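Local coordinates for protein aromatic amino acid aminotransferase I (Candida albicans WO-1, PDB 6HNU) that probably catalyses pyridoxal-phosphate-dependent transfer of the amino group from aromatic L-amino acids to 2-oxoglutarate, giving aromatic oxo-acids and L-glutamate, at residues K194-M199 against A236-F241; L398-H403 against T458-R463. All blocks are in the same frame, centred on the assembly; numbering follows the deposited sequence.

Contact 1 (K194-M199 against A236-F241); sequences KLEELM and ACKYDF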
loop_
_atom_site.group_PDB
_atom_site.type_symbol
_atom_site.label_atom_id
_atom_site.label_comp_id
_atom_site.label_asym_id
_atom_site.label_seq_id
_atom_site.Cartn_x
_atom_site.Cartn_y
_atom_site.Cartn_z
ATOM N N LYS B 194 -5.005 -35.989 6.928
ATOM C CA LYS B 194 -6.230 -35.378 7.516
ATOM C C LYS B 194 -6.781 -34.287 6.581
ATOM O O LYS B 194 -8.043 -34.182 6.473
ATOM C CB LYS B 194 -5.911 -34.794 8.878
ATOM C CG LYS B 194 -5.480 -35.799 9.925
ATOM C CD LYS B 194 -5.206 -35.129 11.236
ATOM C CE LYS B 194 -4.819 -36.067 12.361
ATOM N NZ LYS B 194 -5.890 -37.052 12.610
ATOM N N LEU B 195 -5.892 -33.604 5.847
ATOM C CA LEU B 195 -6.298 -32.643 4.786
ATOM C C LEU B 195 -7.004 -33.391 3.645
ATOM O O LEU B 195 -8.098 -32.953 3.225
ATOM C CB LEU B 195 -5.073 -31.855 4.296
ATOM C CG LEU B 195 -5.351 -30.973 3.081
ATOM C CD1 LEU B 195 -6.333 -29.875 3.451
ATOM C CD2 LEU B 195 -4.075 -30.358 2.550
ATOM N N GLU B 196 -6.433 -34.514 3.169
ATOM C CA GLU B 196 -7.069 -35.375 2.145
ATOM C C GLU B 196 -8.448 -35.806 2.657
ATOM O O GLU B 196 -9.391 -35.794 1.886
ATOM C CB GLU B 196 -6.211 -36.608 1.845
ATOM C CG GLU B 196 -6.875 -37.655 0.959
ATOM C CD GLU B 196 -7.280 -37.231 -0.439
ATOM O OE1 GLU B 196 -6.518 -36.492 -1.071
ATOM O OE2 GLU B 196 -8.297 -37.725 -0.934
ATOM N N GLU B 197 -8.510 -36.272 3.899
ATOM C CA GLU B 197 -9.750 -36.834 4.507
ATOM C C GLU B 197 -10.789 -35.705 4.542
ATOM O O GLU B 197 -11.935 -35.946 4.123
ATOM C CB GLU B 197 -9.474 -37.397 5.904
ATOM C CG GLU B 197 -10.741 -37.625 6.739
ATOM C CD GLU B 197 -11.621 -38.687 6.136
ATOM O OE1 GLU B 197 -11.104 -39.431 5.265
ATOM O OE2 GLU B 197 -12.818 -38.788 6.523
ATOM N N LEU B 198 -10.398 -34.538 5.050
ATOM C CA LEU B 198 -11.264 -33.334 5.136
ATOM C C LEU B 198 -11.874 -33.047 3.759
ATOM O O LEU B 198 -13.077 -32.770 3.682
ATOM C CB LEU B 198 -10.427 -32.162 5.633
ATOM C CG LEU B 198 -11.176 -30.851 5.852
ATOM C CD1 LEU B 198 -12.246 -31.004 6.919
ATOM C CD2 LEU B 198 -10.205 -29.760 6.258
ATOM N N MET B 199 -11.058 -33.060 2.707
ATOM C CA MET B 199 -11.519 -32.766 1.335
ATOM C C MET B 199 -12.387 -33.913 0.817
ATOM O O MET B 199 -13.330 -33.633 0.099
ATOM C CB MET B 199 -10.331 -32.507 0.405
ATOM C CG MET B 199 -9.641 -31.168 0.659
ATOM S SD MET B 199 -10.732 -29.706 0.771
ATOM C CE MET B 199 -11.749 -29.886 -0.691
ATOM N N ALA B 236 -4.269 -30.450 -3.619
ATOM C CA ALA B 236 -4.732 -29.188 -4.264
ATOM C C ALA B 236 -5.133 -29.507 -5.711
ATOM O O ALA B 236 -6.148 -29.023 -6.161
ATOM C CB ALA B 236 -3.637 -28.148 -4.186
ATOM N N CYS B 237 -4.418 -30.393 -6.392
ATOM C CA CYS B 237 -4.704 -30.717 -7.813
ATOM C C CYS B 237 -5.973 -31.568 -7.888
ATOM O O CYS B 237 -6.796 -31.331 -8.781
ATOM C CB CYS B 237 -3.549 -31.419 -8.491
ATOM S SG CYS B 237 -2.069 -30.393 -8.697
ATOM N N LYS B 238 -6.131 -32.498 -6.960
ATOM C CA LYS B 238 -7.228 -33.503 -6.987
ATOM C C LYS B 238 -8.532 -32.787 -6.672
ATOM O O LYS B 238 -9.551 -33.098 -7.305
ATOM C CB LYS B 238 -6.923 -34.650 -6.013
ATOM C CG LYS B 238 -8.051 -35.646 -5.742
ATOM C CD LYS B 238 -7.668 -36.729 -4.735
ATOM C CE LYS B 238 -8.748 -37.777 -4.525
ATOM N NZ LYS B 238 -8.350 -38.764 -3.488
ATOM N N TYR B 239 -8.526 -31.834 -5.743
ATOM C CA TYR B 239 -9.785 -31.164 -5.363
ATOM C C TYR B 239 -9.881 -29.783 -6.023
ATOM O O TYR B 239 -10.869 -29.113 -5.800
ATOM C CB TYR B 239 -9.911 -31.127 -3.850
ATOM C CG TYR B 239 -10.040 -32.501 -3.273
ATOM C CD1 TYR B 239 -11.259 -33.173 -3.349
ATOM C CD2 TYR B 239 -8.947 -33.160 -2.744
ATOM C CE1 TYR B 239 -11.401 -34.441 -2.819
ATOM C CE2 TYR B 239 -9.058 -34.444 -2.241
ATOM C CZ TYR B 239 -10.302 -35.083 -2.269
ATOM O OH TYR B 239 -10.432 -36.348 -1.779
ATOM N N ASP B 240 -8.883 -29.393 -6.814
ATOM C CA ASP B 240 -8.898 -28.115 -7.579
ATOM C C ASP B 240 -9.097 -26.896 -6.673
ATOM O O ASP B 240 -10.038 -26.135 -6.869
ATOM C CB ASP B 240 -9.941 -28.168 -8.695
ATOM C CG ASP B 240 -9.835 -26.993 -9.644
ATOM O OD1 ASP B 240 -8.720 -26.440 -9.770
ATOM O OD2 ASP B 240 -10.887 -26.620 -10.210
ATOM N N PHE B 241 -8.141 -26.630 -5.779
ATOM C CA PHE B 241 -8.052 -25.367 -5.021
ATOM C C PHE B 241 -6.617 -24.860 -5.207
ATOM O O PHE B 241 -5.735 -25.662 -5.587
ATOM C CB PHE B 241 -8.523 -25.507 -3.566
ATOM C CG PHE B 241 -7.790 -26.518 -2.716
ATOM C CD1 PHE B 241 -6.542 -26.234 -2.170
ATOM C CD2 PHE B 241 -8.357 -27.748 -2.436
ATOM C CE1 PHE B 241 -5.867 -27.196 -1.438
ATOM C CE2 PHE B 241 -7.700 -28.689 -1.660
ATOM C CZ PHE B 241 -6.463 -28.404 -1.152
#
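Glu196 takes two donors from the C-terminal part of helix 226-239 on one oxygen, pinning together two helices that lie beside the large mixed sheet of the fold type I PLP-dependent aminotransferase. Lys238 NZ gives a salt bridge to Glu196 OE2 at 2.8 Å, and Tyr239 OH donates to the same OE2 at 2.7 Å. The two donors arrive from opposite faces of the carboxylate, the lysine on the syn side but tilted out of the plane, the phenol still further out of it. Glu196 OE1 sits near the rim of the tyrosine ring, 3.5 Å from Tyr239 CE2. Next to this polar grip, Met199 CB lies over the middle of the Tyr239 ring in a CH-pi contact, 3.4 Å from its centroid, while Lys238 CG lies over the opposite face. The methionine chain then bends at chi2 (-49°) and again at chi3, which brings Met199 CE to 3.9 Å from Tyr239 CB. Leu160 of strand 158-162 and Pro207 also touch Met199. Asp240 leaves the helix with positive phi, and its carboxylate is held by Arg291 and His14. Phe241 follows, meeting the thioether obliquely as a Met-aromatic pair, with Met199 SD 4.0 Å from Phe241 CE2.

Contact 2 (L398-H403 against T458-R463); sequences LDASKH and THIFFR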
loop_
_atom_site.group_PDB
_atom_site.type_symbol
_atom_site.label_atom_id
_atom_site.label_comp_id
_atom_site.label_asym_id
_atom_site.label_seq_id
_atom_site.Cartn_x
_atom_site.Cartn_y
_atom_site.Cartn_z
ATOM N N LEU B 398 4.108 -28.373 26.228
ATOM C CA LEU B 398 3.958 -28.823 27.645
ATOM C C LEU B 398 2.720 -29.714 27.738
ATOM O O LEU B 398 1.759 -29.470 27.023
ATOM C CB LEU B 398 3.858 -27.621 28.600
ATOM C CG LEU B 398 4.965 -26.569 28.559
ATOM C CD1 LEU B 398 4.631 -25.375 29.443
ATOM C CD2 LEU B 398 6.315 -27.138 28.976
ATOM N N ASP B 399 2.771 -30.763 28.567
ATOM C CA ASP B 399 1.625 -31.669 28.820
ATOM C C ASP B 399 0.832 -31.024 29.960
ATOM O O ASP B 399 1.303 -31.084 31.126
ATOM C CB ASP B 399 2.067 -33.108 29.132
ATOM C CG ASP B 399 0.888 -34.030 29.371
ATOM O OD1 ASP B 399 -0.256 -33.510 29.505
ATOM O OD2 ASP B 399 1.102 -35.249 29.426
ATOM N N ALA B 400 -0.223 -30.270 29.637
ATOM C CA ALA B 400 -0.927 -29.478 30.672
ATOM C C ALA B 400 -1.547 -30.450 31.685
ATOM O O ALA B 400 -1.734 -30.033 32.849
ATOM C CB ALA B 400 -1.968 -28.591 30.059
ATOM N N SER B 401 -1.837 -31.681 31.249
ATOM C CA SER B 401 -2.493 -32.735 32.068
ATOM C C SER B 401 -1.594 -33.130 33.246
ATOM O O SER B 401 -2.127 -33.739 34.180
ATOM C CB SER B 401 -2.916 -33.907 31.214
ATOM O OG SER B 401 -1.854 -34.826 31.022
ATOM N N LYS B 402 -0.324 -32.718 33.272
ATOM C CA LYS B 402 0.649 -33.029 34.359
ATOM C C LYS B 402 0.770 -31.887 35.363
ATOM O O LYS B 402 1.499 -32.035 36.351
ATOM C CB LYS B 402 2.006 -33.372 33.745
ATOM C CG LYS B 402 1.933 -34.708 33.017
ATOM C CD LYS B 402 3.212 -35.284 32.517
ATOM C CE LYS B 402 3.031 -36.768 32.281
ATOM N NZ LYS B 402 4.319 -37.419 31.958
ATOM N N HIS B 403 0.084 -30.770 35.126
ATOM C CA HIS B 403 0.135 -29.602 36.025
ATOM C C HIS B 403 -0.577 -30.019 37.306
ATOM O O HIS B 403 -1.629 -30.641 37.232
ATOM C CB HIS B 403 -0.554 -28.371 35.429
ATOM C CG HIS B 403 -0.285 -27.142 36.213
ATOM N ND1 HIS B 403 -0.885 -26.925 37.450
ATOM C CD2 HIS B 403 0.537 -26.099 35.991
ATOM C CE1 HIS B 403 -0.482 -25.768 37.928
ATOM N NE2 HIS B 403 0.409 -25.242 37.057
ATOM N N THR B 458 -4.463 -32.168 25.584
ATOM C CA THR B 458 -3.824 -31.830 26.873
ATOM C C THR B 458 -2.503 -31.112 26.624
ATOM O O THR B 458 -1.882 -30.699 27.580
ATOM C CB THR B 458 -3.543 -33.088 27.703
ATOM O OG1 THR B 458 -2.630 -33.903 26.964
ATOM C CG2 THR B 458 -4.795 -33.870 28.025
ATOM N N HIS B 459 -2.056 -30.988 25.376
ATOM C CA HIS B 459 -0.747 -30.327 25.123
ATOM C C HIS B 459 -1.001 -28.865 24.751
ATOM O O HIS B 459 -1.982 -28.597 24.033
ATOM C CB HIS B 459 0.091 -31.074 24.084
ATOM C CG HIS B 459 0.571 -32.396 24.573
ATOM N ND1 HIS B 459 -0.180 -33.545 24.402
ATOM C CD2 HIS B 459 1.694 -32.750 25.237
ATOM C CE1 HIS B 459 0.453 -34.557 24.951
ATOM N NE2 HIS B 459 1.605 -34.092 25.487
ATOM N N ILE B 460 -0.133 -27.999 25.244
ATOM C CA ILE B 460 -0.141 -26.528 25.040
ATOM C C ILE B 460 1.253 -26.217 24.524
ATOM O O ILE B 460 2.115 -27.146 24.569
ATOM C CB ILE B 460 -0.462 -25.777 26.344
ATOM C CG1 ILE B 460 0.513 -26.109 27.477
ATOM C CG2 ILE B 460 -1.899 -26.057 26.733
ATOM C CD1 ILE B 460 0.418 -25.205 28.677
ATOM N N PHE B 461 1.457 -25.022 23.999
ATOM C CA PHE B 461 2.812 -24.583 23.636
ATOM C C PHE B 461 2.936 -23.085 23.776
ATOM O O PHE B 461 1.920 -22.386 23.841
ATOM C CB PHE B 461 3.151 -25.084 22.232
ATOM C CG PHE B 461 2.481 -24.357 21.092
ATOM C CD1 PHE B 461 1.174 -24.659 20.759
ATOM C CD2 PHE B 461 3.192 -23.441 20.318
ATOM C CE1 PHE B 461 0.559 -24.062 19.664
ATOM C CE2 PHE B 461 2.562 -22.805 19.244
ATOM C CZ PHE B 461 1.251 -23.135 18.919
ATOM N N PHE B 462 4.197 -22.653 23.770
ATOM C CA PHE B 462 4.631 -21.264 23.723
ATOM C C PHE B 462 5.525 -21.084 22.501
ATOM O O PHE B 462 6.319 -21.982 22.179
ATOM C CB PHE B 462 5.385 -20.880 24.987
ATOM C CG PHE B 462 4.466 -20.772 26.170
ATOM C CD1 PHE B 462 4.022 -21.908 26.818
ATOM C CD2 PHE B 462 3.941 -19.545 26.543
ATOM C CE1 PHE B 462 3.145 -21.800 27.888
ATOM C CE2 PHE B 462 3.060 -19.446 27.613
ATOM C CZ PHE B 462 2.665 -20.579 28.269
ATOM N N ARG B 463 5.367 -19.919 21.885
ATOM C CA ARG B 463 6.231 -19.435 20.785
ATOM C C ARG B 463 7.254 -18.458 21.346
ATOM O O ARG B 463 6.887 -17.480 22.004
ATOM C CB ARG B 463 5.415 -18.762 19.684
ATOM C CG ARG B 463 6.265 -18.409 18.471
ATOM C CD ARG B 463 5.589 -17.413 17.571
ATOM N NE ARG B 463 5.654 -16.066 18.077
ATOM C CZ ARG B 463 5.108 -15.027 17.510
ATOM N NH1 ARG B 463 4.453 -15.174 16.366
ATOM N NH2 ARG B 463 5.246 -13.841 18.081
#
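Two antiparallel strands, 393-399 and 459-465, meet where Leu398 and Ile460 form a hydrogen-bonded pair. Leu398 N donates to Ile460 O at 2.9 Å from above the carbonyl plane, and Ile460 N returns a bond to Leu398 O at 3.0 Å. Ala400 N then binds Thr458 O at 2.7 Å, carrying the pairing into a 3-10 turn. These are the two central strands of the four-stranded antiparallel sheet, and Val416 and Pro413 of helix 413-426 touch Ala400 and Ile460 on the side where Leu398 CB packs on Ile460 CG1. Asp399 and His459 share the other face as a non-hydrogen-bonded pair; Asp399 CA lies 3.7 Å from His459 CD2 and Asp399 CB 3.8 Å from His459 NE2, with OD1 farther off over one ring face and the carboxylate and ring planes 37° apart. With CG anti to the backbone N (chi1 -179°), the Asp399 carboxylate reaches forward along its own chain: OD1 accepts from Ser401 N at 3.0 Å, closing an Asx turn, and also from Ser401 OG at 2.6 Å, N on the anti side and OG on the syn side, both displaced to the same face of the carboxylate plane. A weak bond from Thr458 OG1 reaches that oxygen too.

Contact 1 closes in the chain before contact 2 opens, and the two do not touch: their centres lie 30 Å apart and their nearest atoms about 13 Å. Contact 1 joins helices flanking the eight-stranded mixed sheet, away from the annotated sites; contact 2 pairs strands of the separate four-stranded antiparallel sheet. Of the two, contact 2 has the nearer tie to the cofactor. The side chain of Phe462 is about 12 Å from that of Asn218, which binds pyridoxal 5'-phosphate and also lines the phenylalanine pocket. The next residue, Arg463, bonds through NH1 to Asn218 OD1 and through NH2 to Gly44 O of the second subunit, linking strand 459-465 to both the active site and the dimer.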